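Local coordinates for protein hypothetical bacterial 6-phosphogluconolactonase (Bacteroides fragilis, PDB 3SCY) that probably hydrolyses 6-phosphogluconolactone or a related sugar lactone and folds as a seven-bladed beta-propeller, at residues 150-155 with 229-234; 205-210 with 234-239; 253-258 with 296-301; 312-315 with 320-323. One frame throughout, in Å; residues are numbered along the deposited sequence.

Contact 1 (150-155 with 229-234); sequences ERQTMP and NEIGGT
Arg151 and Glu230 form a salt bridge between the connection that leads into strand 157-162 and a turn of the following blade in this seven-bladed beta-propeller. The guanidinium group uses both terminal nitrogens on a single oxygen: NH1 of Arg151 lies 2.8 Å from OE2 of Glu230, and NH2 of Arg151 is equally close to that OE2. The oxygen lies at the edge of the guanidinium, 2° out of its plane. The carboxylate, however, is turned by 57° against that plane, and both nitrogens reach OE2 from the same face of it. Bends at chi2 and chi3 kink the Arg151 chain and shorten its reach, while Glu230 stays extended, and the two side chains cross at about a right angle.

Beside the ion pair, the delta methyl of Ile231 fills the angle between two side chains. Its CD1 lies 3.8 Å from CB of Arg151 and also 3.8 Å from CG of Gln152, which comes from the opposite direction.

Further out, Glu230 OE1 makes salt bridges with Arg214 and Arg278, and NH2 of Arg151 is also hydrogen-bonded to the hydroxyl of Tyr117. An unidentified bound molecule about 5 Å from the Glu230 side chain is consistent with a pocket here. Gln152 is held at both ends of its amide, OE1 by the backbone N of Asp148 and NE2 by the carbonyl of Leu174. The turn carrying Glu230 and Ile231 is closed by a backbone bond from Asn229 N to Thr234 O (2.8 Å), and Asn229 ND2 braces it further with a hydrogen bond to Thr234 OG1 at 3.0 Å.

Contact 2 (205-210 with 234-239); sequences FKVAPG and TVIAFR
Between the sheets of two adjacent blades, Val207, just past the end of strand 197-206, packs against Ile236 and Phe238 on strand 234-241. The backbones do not pair: the closest CA atoms, those of Val207 and Ile236, are 8.6 Å apart, and the gap is bridged by side chains alone. CD1 of Ile236 lies 3.8 Å from CB of Val207, with CG1 of the same valine just as near, so the isoleucine tip rests on the CB-CG1 bond of the valine rather than meeting one methyl end-on.

CG1 of Val207 also meets the rim of the Phe238 ring, 4.0 Å from CZ and near the ring plane, and the two side chains run at about a right angle. One ring face is taken by CG2 of Ile236, two residues back on the same strand, 3.5 Å above the plane and offset toward the rim. With chi1 at -60° the two isoleucine branches divide the work, CG1 carrying CD1 to the valine and CG2 covering the phenylalanine.

This is inter-blade packing of a beta-propeller, in which the twisted four-stranded sheets pack face to face around the central axis. Alternation along strand 234-241 sends Ile236 and Phe238 to the side of the preceding blade, where Phe238 also touches Ile179, while Val235 and Ala237 point to the other face. Val207 is held to its own blade by backbone hydrogen bonding with Asp177. The carbonyl O of Val207 accepts from NZ of Lys206 at 2.8 Å, with a C=O...donor angle of 171°.

Contact 3 (253-258 with 296-301); sequences ADTVNA and LTKVGY
No backbone hydrogen bond joins 253-258 to strand 296-301, and their nearest CA atoms, those of Ala253 and Lys298, stay 8.4 Å apart. The first segment belongs to the loop that passes from one propeller blade to the next, and the strand is the outermost of that next blade. Side chains of the strand close the distance.

Lys298, with CG anti to its own nitrogen (chi1 -161°) and a bend at chi3, sends its ammonium group to the loop. NZ of Lys298 comes within 3.5 Å of CG2 of Thr255, tip to tip, and is equally far from the carbonyl O of Ala253. Neither approach is a hydrogen bond; the ammonium donates instead to the carbonyl of Ala252. Tyr301 adds a looser touch, its CE1 lying 4.2 Å from Ala253 O, and its hydroxyl is hydrogen-bonded to Ala281 O and Asn277 ND2.

Lys298 and Tyr301, three residues apart, can both face the loop because a classic beta bulge intervenes: Val299 and Gly300 sit together opposite Ile286, shifting the usual alternation by one residue.

The loop is shaped by its own acid. Asp254 makes an Asx turn, its OD1 accepting from the backbone N of Val256 at 3.0 Å, with that nitrogen lying 55° out of the carboxylate plane.

Contact 4 (312-315 with 320-323); sequences IITP and LLVA
Strands 310-313 and 319-324 run antiparallel as a beta hairpin, the two inner strands of one propeller blade. Ile312 and Leu321 are the hydrogen-bonded pair: Ile312 N donates to Leu321 O at 2.9 Å, and Leu321 N returns a bond to Ile312 O at 2.8 Å. The next pair, Ile313 with Leu320, is non-hydrogen-bonded, and its CA atoms come as close as 4.4 Å. Ile312 O also receives a CA-H...O contact from Leu320 CA at 3.4 Å.

Side chains alternate between the two faces of the sheet. On one, Ile312 and Leu321 lie side by side, pointing the same way, with CG2 of the isoleucine 4.0 Å from CB of the leucine. Strand 354-360 of the neighbouring blade covers this face, where Leu357 touches both. On the other, CG1 of Ile313 meets CD1 of Leu320 at 4.0 Å.

Beyond the paired residues, Thr314 begins the turn, and its OG1 is hydrogen-bonded to Asn316 OD1 and Tyr319 N. With chi1 at 59°, the methyl is set beside its backbone nitrogen, and CG2 of Thr314 packs 3.9 Å from CD1 of Leu321.

Overall arrangement
Three of the contacts gather around one blade, the sheet of strands 213-218, 224-229, 234-241 and 244-252. Contact 2 joins it to the blade before, and contact 1 to the connection entering that blade, their centres about 12 Å apart; they share Thr234, and their segments alternate along the chain. Contact 3, centred about 16 Å from contact 2, joins its outgoing loop to the following blade, and Gly233 O of contact 1 probably accepts hydrogen bonds from Ala253 N and Asp254 N of contact 3. Val235 CG1 packs on Leu296 CD1, 3.8 Å away. Contact 4 comes last, its centre about 19 Å from that of contact 3 and touching none of the others. Contacts 1 to 3 thus tie one blade to its neighbours on both sides, whereas contact 4 is a hairpin within a single blade.

Contact 1 (150-155 with 229-234)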
loop_
_atom_site.group_PDB
_atom_site.type_symbol
_atom_site.label_atom_id
_atom_site.label_comp_id
_atom_site.label_asym_id
_atom_site.label_seq_id
_atom_site.Cartn_x
_atom_site.Cartn_y
_atom_site.Cartn_z
ATOM N N GLU A 150 -1.770 -22.965 -7.260
ATOM C CA GLU A 150 -0.405 -22.461 -7.081
ATOM C C GLU A 150 -0.333 -21.234 -6.172
ATOM O O GLU A 150 0.701 -21.006 -5.533
ATOM C CB GLU A 150 0.215 -22.112 -8.441
ATOM C CG GLU A 150 1.002 -23.255 -9.067
ATOM C CD GLU A 150 0.204 -24.455 -9.543
ATOM O OE1 GLU A 150 0.558 -25.592 -9.154
ATOM O OE2 GLU A 150 -0.764 -24.264 -10.315
ATOM N N ARG A 151 -1.401 -20.430 -6.127
ATOM C CA ARG A 151 -1.345 -19.205 -5.347
ATOM C C ARG A 151 -2.024 -19.231 -3.977
ATOM O O ARG A 151 -1.736 -18.338 -3.176
ATOM C CB ARG A 151 -1.947 -18.059 -6.179
ATOM C CG ARG A 151 -1.199 -17.748 -7.486
ATOM C CD ARG A 151 0.215 -17.199 -7.291
ATOM N NE ARG A 151 0.296 -16.087 -6.327
ATOM C CZ ARG A 151 0.117 -14.803 -6.627
ATOM N NH1 ARG A 151 -0.181 -14.438 -7.869
ATOM N NH2 ARG A 151 0.234 -13.873 -5.686
ATOM N N GLN A 152 -2.898 -20.212 -3.690
ATOM C CA GLN A 152 -3.647 -20.216 -2.423
ATOM C C GLN A 152 -3.489 -21.531 -1.646
ATOM O O GLN A 152 -4.463 -22.049 -1.106
ATOM C CB GLN A 152 -5.136 -19.921 -2.704
ATOM C CG GLN A 152 -5.380 -18.593 -3.434
ATOM C CD GLN A 152 -6.843 -18.310 -3.676
ATOM O OE1 GLN A 152 -7.535 -19.040 -4.399
ATOM N NE2 GLN A 152 -7.350 -17.240 -3.082
ATOM N N THR A 153 -2.250 -22.029 -1.538
ATOM C CA THR A 153 -1.940 -23.284 -0.832
ATOM C C THR A 153 -1.851 -23.042 0.678
ATOM O O THR A 153 -1.810 -23.993 1.456
ATOM C CB THR A 153 -0.617 -23.872 -1.360
ATOM O OG1 THR A 153 0.447 -22.980 -1.032
ATOM C CG2 THR A 153 -0.636 -24.100 -2.861
HETATM N N MSE A 154 -1.816 -21.756 1.083
HETATM C CA MSE A 154 -1.643 -21.323 2.471
HETATM C C MSE A 154 -2.052 -19.869 2.612
HETATM O O MSE A 154 -2.167 -19.186 1.591
HETATM C CB MSE A 154 -0.155 -21.469 2.889
HETATM C CG MSE A 154 0.807 -20.805 1.909
HETATM SE SE MSE A 154 2.680 -20.774 2.410
HETATM C CE MSE A 154 2.896 -22.586 3.143
ATOM N N PRO A 155 -2.167 -19.325 3.842
ATOM C CA PRO A 155 -2.445 -17.883 3.957
ATOM C C PRO A 155 -1.283 -17.057 3.384
ATOM O O PRO A 155 -0.119 -17.479 3.429
ATOM C CB PRO A 155 -2.597 -17.667 5.470
ATOM C CG PRO A 155 -2.891 -19.028 6.018
ATOM C CD PRO A 155 -2.073 -19.952 5.177
ATOM N N ASN A 229 -8.547 -7.374 -5.843
ATOM C CA ASN A 229 -8.258 -8.800 -5.787
ATOM C C ASN A 229 -7.261 -9.144 -6.858
ATOM O O ASN A 229 -7.547 -8.948 -8.048
ATOM C CB ASN A 229 -9.548 -9.584 -5.942
ATOM C CG ASN A 229 -10.444 -9.412 -4.748
ATOM O OD1 ASN A 229 -10.076 -9.746 -3.630
ATOM N ND2 ASN A 229 -11.625 -8.868 -4.961
ATOM N N GLU A 230 -6.085 -9.650 -6.446
ATOM C CA GLU A 230 -5.009 -9.952 -7.386
ATOM C C GLU A 230 -5.396 -11.027 -8.399
ATOM O O GLU A 230 -5.173 -10.843 -9.593
ATOM C CB GLU A 230 -3.737 -10.387 -6.650
ATOM C CG GLU A 230 -2.598 -10.776 -7.584
ATOM C CD GLU A 230 -1.245 -10.899 -6.919
ATOM O OE1 GLU A 230 -0.949 -10.093 -6.009
ATOM O OE2 GLU A 230 -0.438 -11.739 -7.376
ATOM N N ILE A 231 -5.920 -12.163 -7.924
ATOM C CA ILE A 231 -6.180 -13.297 -8.802
ATOM C C ILE A 231 -7.464 -13.120 -9.600
ATOM O O ILE A 231 -7.476 -13.370 -10.807
ATOM C CB ILE A 231 -6.215 -14.599 -7.979
ATOM C CG1 ILE A 231 -4.941 -14.758 -7.119
ATOM C CG2 ILE A 231 -6.398 -15.823 -8.918
ATOM C CD1 ILE A 231 -5.048 -15.906 -6.035
ATOM N N GLY A 232 -8.524 -12.721 -8.925
ATOM C CA GLY A 232 -9.819 -12.520 -9.566
ATOM C C GLY A 232 -9.862 -11.318 -10.486
ATOM O O GLY A 232 -10.678 -11.282 -11.414
ATOM N N GLY A 233 -8.976 -10.346 -10.232
ATOM C CA GLY A 233 -8.885 -9.122 -11.026
ATOM C C GLY A 233 -10.091 -8.224 -10.828
ATOM O O GLY A 233 -10.444 -7.427 -11.699
ATOM N N THR A 234 -10.759 -8.402 -9.710
ATOM C CA THR A 234 -11.947 -7.655 -9.372
ATOM C C THR A 234 -11.693 -6.612 -8.311
ATOM O O THR A 234 -10.777 -6.734 -7.489
ATOM C CB THR A 234 -13.051 -8.603 -8.844
ATOM O OG1 THR A 234 -12.546 -9.366 -7.742
ATOM C CG2 THR A 234 -13.593 -9.552 -9.924
#

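Contact 2 (205-210 with 234-239)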
loop_
_atom_site.group_PDB
_atom_site.type_symbol
_atom_site.label_atom_id
_atom_site.label_comp_id
_atom_site.label_asym_id
_atom_site.label_seq_id
_atom_site.Cartn_x
_atom_site.Cartn_y
_atom_site.Cartn_z
ATOM N N PHE A 205 -13.923 -11.528 7.325
ATOM C CA PHE A 205 -14.918 -11.353 6.273
ATOM C C PHE A 205 -14.470 -12.214 5.116
ATOM O O PHE A 205 -13.290 -12.222 4.780
ATOM C CB PHE A 205 -15.061 -9.872 5.860
ATOM C CG PHE A 205 -15.418 -8.969 7.015
ATOM C CD1 PHE A 205 -16.720 -8.913 7.501
ATOM C CD2 PHE A 205 -14.439 -8.211 7.657
ATOM C CE1 PHE A 205 -17.045 -8.102 8.587
ATOM C CE2 PHE A 205 -14.773 -7.388 8.745
ATOM C CZ PHE A 205 -16.073 -7.360 9.212
ATOM N N LYS A 206 -15.383 -12.935 4.504
ATOM C CA LYS A 206 -15.040 -13.819 3.403
ATOM C C LYS A 206 -15.412 -13.165 2.081
ATOM O O LYS A 206 -16.454 -12.516 1.994
ATOM C CB LYS A 206 -15.769 -15.173 3.596
ATOM C CG LYS A 206 -15.516 -16.244 2.520
ATOM C CD LYS A 206 -14.110 -16.873 2.567
ATOM C CE LYS A 206 -13.973 -18.085 1.668
ATOM N NZ LYS A 206 -14.200 -17.770 0.224
ATOM N N VAL A 207 -14.555 -13.322 1.059
ATOM C CA VAL A 207 -14.880 -12.836 -0.294
ATOM C C VAL A 207 -14.968 -14.050 -1.230
ATOM O O VAL A 207 -14.610 -15.166 -0.825
ATOM C CB VAL A 207 -13.952 -11.718 -0.845
ATOM C CG1 VAL A 207 -14.001 -10.464 0.038
ATOM C CG2 VAL A 207 -12.521 -12.213 -1.028
ATOM N N ALA A 208 -15.465 -13.852 -2.466
ATOM C CA ALA A 208 -15.664 -14.943 -3.425
ATOM C C ALA A 208 -14.408 -15.836 -3.569
ATOM O O ALA A 208 -13.304 -15.304 -3.696
ATOM C CB ALA A 208 -16.074 -14.389 -4.784
ATOM N N PRO A 209 -14.553 -17.189 -3.554
ATOM C CA PRO A 209 -13.370 -18.054 -3.684
ATOM C C PRO A 209 -12.550 -17.747 -4.928
ATOM O O PRO A 209 -13.107 -17.464 -5.993
ATOM C CB PRO A 209 -13.971 -19.466 -3.767
ATOM C CG PRO A 209 -15.276 -19.347 -3.027
ATOM C CD PRO A 209 -15.791 -17.987 -3.397
ATOM N N GLY A 210 -11.238 -17.787 -4.769
ATOM C CA GLY A 210 -10.299 -17.541 -5.857
ATOM C C GLY A 210 -10.037 -16.073 -6.131
ATOM O O GLY A 210 -9.350 -15.749 -7.106
ATOM N N THR A 234 -10.759 -8.402 -9.710
ATOM C CA THR A 234 -11.947 -7.655 -9.372
ATOM C C THR A 234 -11.693 -6.612 -8.311
ATOM O O THR A 234 -10.777 -6.734 -7.489
ATOM C CB THR A 234 -13.051 -8.603 -8.844
ATOM O OG1 THR A 234 -12.546 -9.366 -7.742
ATOM C CG2 THR A 234 -13.593 -9.552 -9.924
ATOM N N VAL A 235 -12.555 -5.594 -8.309
ATOM C CA VAL A 235 -12.664 -4.619 -7.231
ATOM C C VAL A 235 -13.958 -4.955 -6.523
ATOM O O VAL A 235 -14.992 -5.086 -7.181
ATOM C CB VAL A 235 -12.618 -3.128 -7.687
ATOM C CG1 VAL A 235 -12.883 -2.171 -6.506
ATOM C CG2 VAL A 235 -11.283 -2.798 -8.332
ATOM N N ILE A 236 -13.892 -5.087 -5.197
ATOM C CA ILE A 236 -15.074 -5.265 -4.378
ATOM C C ILE A 236 -15.286 -3.974 -3.597
ATOM O O ILE A 236 -14.356 -3.465 -2.941
ATOM C CB ILE A 236 -14.998 -6.495 -3.453
ATOM C CG1 ILE A 236 -14.826 -7.784 -4.298
ATOM C CG2 ILE A 236 -16.269 -6.580 -2.601
ATOM C CD1 ILE A 236 -14.627 -9.068 -3.427
ATOM N N ALA A 237 -16.503 -3.428 -3.712
ATOM C CA ALA A 237 -16.930 -2.245 -2.983
ATOM C C ALA A 237 -17.714 -2.684 -1.773
ATOM O O ALA A 237 -18.549 -3.587 -1.859
ATOM C CB ALA A 237 -17.790 -1.348 -3.867
ATOM N N PHE A 238 -17.419 -2.072 -0.644
ATOM C CA PHE A 238 -18.093 -2.348 0.608
ATOM C C PHE A 238 -18.583 -1.132 1.285
ATOM O O PHE A 238 -17.940 -0.073 1.229
ATOM C CB PHE A 238 -17.105 -2.982 1.632
ATOM C CG PHE A 238 -16.397 -4.257 1.255
ATOM C CD1 PHE A 238 -15.136 -4.219 0.663
ATOM C CD2 PHE A 238 -16.911 -5.493 1.637
ATOM C CE1 PHE A 238 -14.451 -5.395 0.367
ATOM C CE2 PHE A 238 -16.209 -6.670 1.372
ATOM C CZ PHE A 238 -14.994 -6.618 0.726
ATOM N N ARG A 239 -19.693 -1.298 2.003
ATOM C CA ARG A 239 -20.170 -0.290 2.921
ATOM C C ARG A 239 -19.370 -0.563 4.193
ATOM O O ARG A 239 -19.186 -1.738 4.550
ATOM C CB ARG A 239 -21.699 -0.412 3.110
ATOM C CG ARG A 239 -22.301 0.682 3.971
ATOM C CD ARG A 239 -23.813 0.775 3.831
ATOM N NE ARG A 239 -24.226 2.080 3.310
ATOM C CZ ARG A 239 -24.531 2.318 2.038
ATOM N NH1 ARG A 239 -24.500 1.337 1.145
ATOM N NH2 ARG A 239 -24.887 3.537 1.653
#

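Contact 3 (253-258 with 296-301)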
loop_
_atom_site.group_PDB
_atom_site.type_symbol
_atom_site.label_atom_id
_atom_site.label_comp_id
_atom_site.label_asym_id
_atom_site.label_seq_id
_atom_site.Cartn_x
_atom_site.Cartn_y
_atom_site.Cartn_z
ATOM N N ALA A 253 -11.707 -5.227 -12.777
ATOM C CA ALA A 253 -10.615 -4.289 -13.068
ATOM C C ALA A 253 -9.856 -4.843 -14.250
ATOM O O ALA A 253 -9.501 -4.117 -15.169
ATOM C CB ALA A 253 -9.700 -4.156 -11.857
ATOM N N ASP A 254 -9.623 -6.162 -14.226
ATOM C CA ASP A 254 -8.930 -6.906 -15.280
ATOM C C ASP A 254 -9.969 -7.599 -16.143
ATOM O O ASP A 254 -10.849 -8.288 -15.620
ATOM C CB ASP A 254 -7.958 -7.925 -14.643
ATOM C CG ASP A 254 -7.415 -9.027 -15.546
ATOM O OD1 ASP A 254 -7.147 -8.746 -16.737
ATOM O OD2 ASP A 254 -7.201 -10.154 -15.041
ATOM N N THR A 255 -9.853 -7.443 -17.462
ATOM C CA THR A 255 -10.832 -8.081 -18.354
ATOM C C THR A 255 -10.155 -9.089 -19.298
ATOM O O THR A 255 -10.811 -9.563 -20.237
ATOM C CB THR A 255 -11.604 -7.004 -19.130
ATOM O OG1 THR A 255 -10.692 -6.315 -19.993
ATOM C CG2 THR A 255 -12.360 -6.034 -18.208
ATOM N N VAL A 256 -8.866 -9.441 -19.056
ATOM C CA VAL A 256 -8.124 -10.380 -19.934
ATOM C C VAL A 256 -7.621 -11.608 -19.145
ATOM O O VAL A 256 -6.747 -12.338 -19.635
ATOM C CB VAL A 256 -6.974 -9.697 -20.736
ATOM C CG1 VAL A 256 -7.518 -8.728 -21.779
ATOM C CG2 VAL A 256 -5.969 -9.002 -19.834
ATOM N N ASN A 257 -8.179 -11.842 -17.929
ATOM C CA ASN A 257 -7.838 -12.966 -17.046
ATOM C C ASN A 257 -6.314 -13.044 -16.801
ATOM O O ASN A 257 -5.729 -14.134 -16.791
ATOM C CB ASN A 257 -8.390 -14.296 -17.620
ATOM C CG ASN A 257 -8.432 -15.428 -16.624
ATOM O OD1 ASN A 257 -8.900 -15.282 -15.489
ATOM N ND2 ASN A 257 -7.918 -16.581 -17.025
ATOM N N ALA A 258 -5.681 -11.872 -16.560
ATOM C CA ALA A 258 -4.235 -11.769 -16.318
ATOM C C ALA A 258 -3.834 -12.322 -14.942
ATOM O O ALA A 258 -2.680 -12.703 -14.755
ATOM C CB ALA A 258 -3.801 -10.315 -16.423
ATOM N N LEU A 296 -19.462 1.665 -8.344
ATOM C CA LEU A 296 -18.506 1.994 -9.396
ATOM C C LEU A 296 -19.014 1.680 -10.792
ATOM O O LEU A 296 -19.654 0.648 -11.008
ATOM C CB LEU A 296 -17.207 1.189 -9.193
ATOM C CG LEU A 296 -16.530 1.302 -7.816
ATOM C CD1 LEU A 296 -15.411 0.334 -7.690
ATOM C CD2 LEU A 296 -16.013 2.723 -7.555
ATOM N N THR A 297 -18.634 2.530 -11.743
ATOM C CA THR A 297 -18.899 2.301 -13.163
ATOM C C THR A 297 -17.572 2.612 -13.901
ATOM O O THR A 297 -17.011 3.706 -13.720
ATOM C CB THR A 297 -20.144 3.062 -13.654
ATOM O OG1 THR A 297 -20.018 4.465 -13.430
ATOM C CG2 THR A 297 -21.436 2.577 -13.003
ATOM N N LYS A 298 -17.056 1.646 -14.707
ATOM C CA LYS A 298 -15.796 1.864 -15.428
ATOM C C LYS A 298 -15.975 2.956 -16.463
ATOM O O LYS A 298 -17.008 3.014 -17.142
ATOM C CB LYS A 298 -15.273 0.579 -16.076
ATOM C CG LYS A 298 -13.778 0.679 -16.421
ATOM C CD LYS A 298 -13.175 -0.558 -17.023
ATOM C CE LYS A 298 -12.966 -1.670 -16.043
ATOM N NZ LYS A 298 -12.433 -2.886 -16.726
ATOM N N VAL A 299 -15.013 3.865 -16.532
ATOM C CA VAL A 299 -15.054 4.968 -17.492
ATOM C C VAL A 299 -13.840 4.957 -18.442
ATOM O O VAL A 299 -13.892 5.623 -19.478
ATOM C CB VAL A 299 -15.213 6.363 -16.823
ATOM C CG1 VAL A 299 -16.533 6.478 -16.058
ATOM C CG2 VAL A 299 -14.038 6.696 -15.915
ATOM N N GLY A 300 -12.767 4.228 -18.123
ATOM C CA GLY A 300 -11.625 4.228 -19.027
ATOM C C GLY A 300 -10.534 3.280 -18.599
ATOM O O GLY A 300 -10.676 2.549 -17.607
ATOM N N TYR A 301 -9.448 3.282 -19.377
ATOM C CA TYR A 301 -8.318 2.402 -19.114
ATOM C C TYR A 301 -7.068 3.043 -19.677
ATOM O O TYR A 301 -7.076 3.524 -20.827
ATOM C CB TYR A 301 -8.547 1.012 -19.773
ATOM C CG TYR A 301 -7.608 -0.019 -19.186
ATOM C CD1 TYR A 301 -7.935 -0.695 -18.018
ATOM C CD2 TYR A 301 -6.387 -0.314 -19.799
ATOM C CE1 TYR A 301 -7.054 -1.603 -17.433
ATOM C CE2 TYR A 301 -5.512 -1.244 -19.237
ATOM C CZ TYR A 301 -5.870 -1.912 -18.076
ATOM O OH TYR A 301 -5.037 -2.834 -17.494
#

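Contact 4 (312-315 with 320-323)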
loop_
_atom_site.group_PDB
_atom_site.type_symbol
_atom_site.label_atom_id
_atom_site.label_comp_id
_atom_site.label_asym_id
_atom_site.label_seq_id
_atom_site.Cartn_x
_atom_site.Cartn_y
_atom_site.Cartn_z
ATOM N N ILE A 312 0.359 6.072 -7.133
ATOM C CA ILE A 312 -0.082 7.045 -6.140
ATOM C C ILE A 312 -0.693 8.230 -6.872
ATOM O O ILE A 312 -0.322 8.509 -8.022
ATOM C CB ILE A 312 1.107 7.468 -5.236
ATOM C CG1 ILE A 312 0.628 8.234 -3.981
ATOM C CG2 ILE A 312 2.191 8.248 -6.031
ATOM C CD1 ILE A 312 1.718 8.325 -2.890
ATOM N N ILE A 313 -1.624 8.940 -6.204
ATOM C CA ILE A 313 -2.223 10.177 -6.720
ATOM C C ILE A 313 -1.709 11.322 -5.829
ATOM O O ILE A 313 -1.685 11.198 -4.601
ATOM C CB ILE A 313 -3.766 10.086 -6.751
ATOM C CG1 ILE A 313 -4.207 8.899 -7.628
ATOM C CG2 ILE A 313 -4.384 11.407 -7.251
ATOM C CD1 ILE A 313 -5.688 8.614 -7.616
ATOM N N THR A 314 -1.342 12.449 -6.444
ATOM C CA THR A 314 -0.897 13.601 -5.654
ATOM C C THR A 314 -2.060 14.139 -4.804
ATOM O O THR A 314 -3.224 14.041 -5.219
ATOM C CB THR A 314 -0.321 14.673 -6.567
ATOM O OG1 THR A 314 -1.318 15.095 -7.528
ATOM C CG2 THR A 314 0.982 14.222 -7.257
ATOM N N PRO A 315 -1.756 14.784 -3.642
ATOM C CA PRO A 315 -2.840 15.300 -2.779
ATOM C C PRO A 315 -3.789 16.284 -3.478
ATOM O O PRO A 315 -4.971 16.314 -3.134
ATOM C CB PRO A 315 -2.085 15.993 -1.637
ATOM C CG PRO A 315 -0.796 15.226 -1.547
ATOM C CD PRO A 315 -0.437 14.928 -2.992
ATOM N N LEU A 320 -1.172 11.272 -11.379
ATOM C CA LEU A 320 -1.166 9.871 -10.999
ATOM C C LEU A 320 0.168 9.288 -11.475
ATOM O O LEU A 320 0.502 9.347 -12.675
ATOM C CB LEU A 320 -2.382 9.163 -11.631
ATOM C CG LEU A 320 -2.658 7.738 -11.123
ATOM C CD1 LEU A 320 -4.128 7.359 -11.284
ATOM C CD2 LEU A 320 -1.762 6.713 -11.819
ATOM N N LEU A 321 0.966 8.818 -10.502
ATOM C CA LEU A 321 2.304 8.306 -10.765
ATOM C C LEU A 321 2.325 6.813 -10.649
ATOM O O LEU A 321 1.852 6.280 -9.638
ATOM C CB LEU A 321 3.318 8.900 -9.774
ATOM C CG LEU A 321 3.584 10.409 -9.848
ATOM C CD1 LEU A 321 2.465 11.226 -9.225
ATOM C CD2 LEU A 321 4.847 10.768 -9.070
ATOM N N VAL A 322 2.837 6.131 -11.690
ATOM C CA VAL A 322 2.851 4.671 -11.755
ATOM C C VAL A 322 4.265 4.096 -11.700
ATOM O O VAL A 322 5.069 4.366 -12.588
ATOM C CB VAL A 322 2.148 4.143 -13.027
ATOM C CG1 VAL A 322 2.094 2.616 -13.024
ATOM C CG2 VAL A 322 0.746 4.730 -13.155
ATOM N N ALA A 323 4.548 3.276 -10.680
ATOM C CA ALA A 323 5.827 2.578 -10.597
ATOM C C ALA A 323 5.754 1.356 -11.505
ATOM O O ALA A 323 4.890 0.495 -11.303
ATOM C CB ALA A 323 6.096 2.160 -9.156
#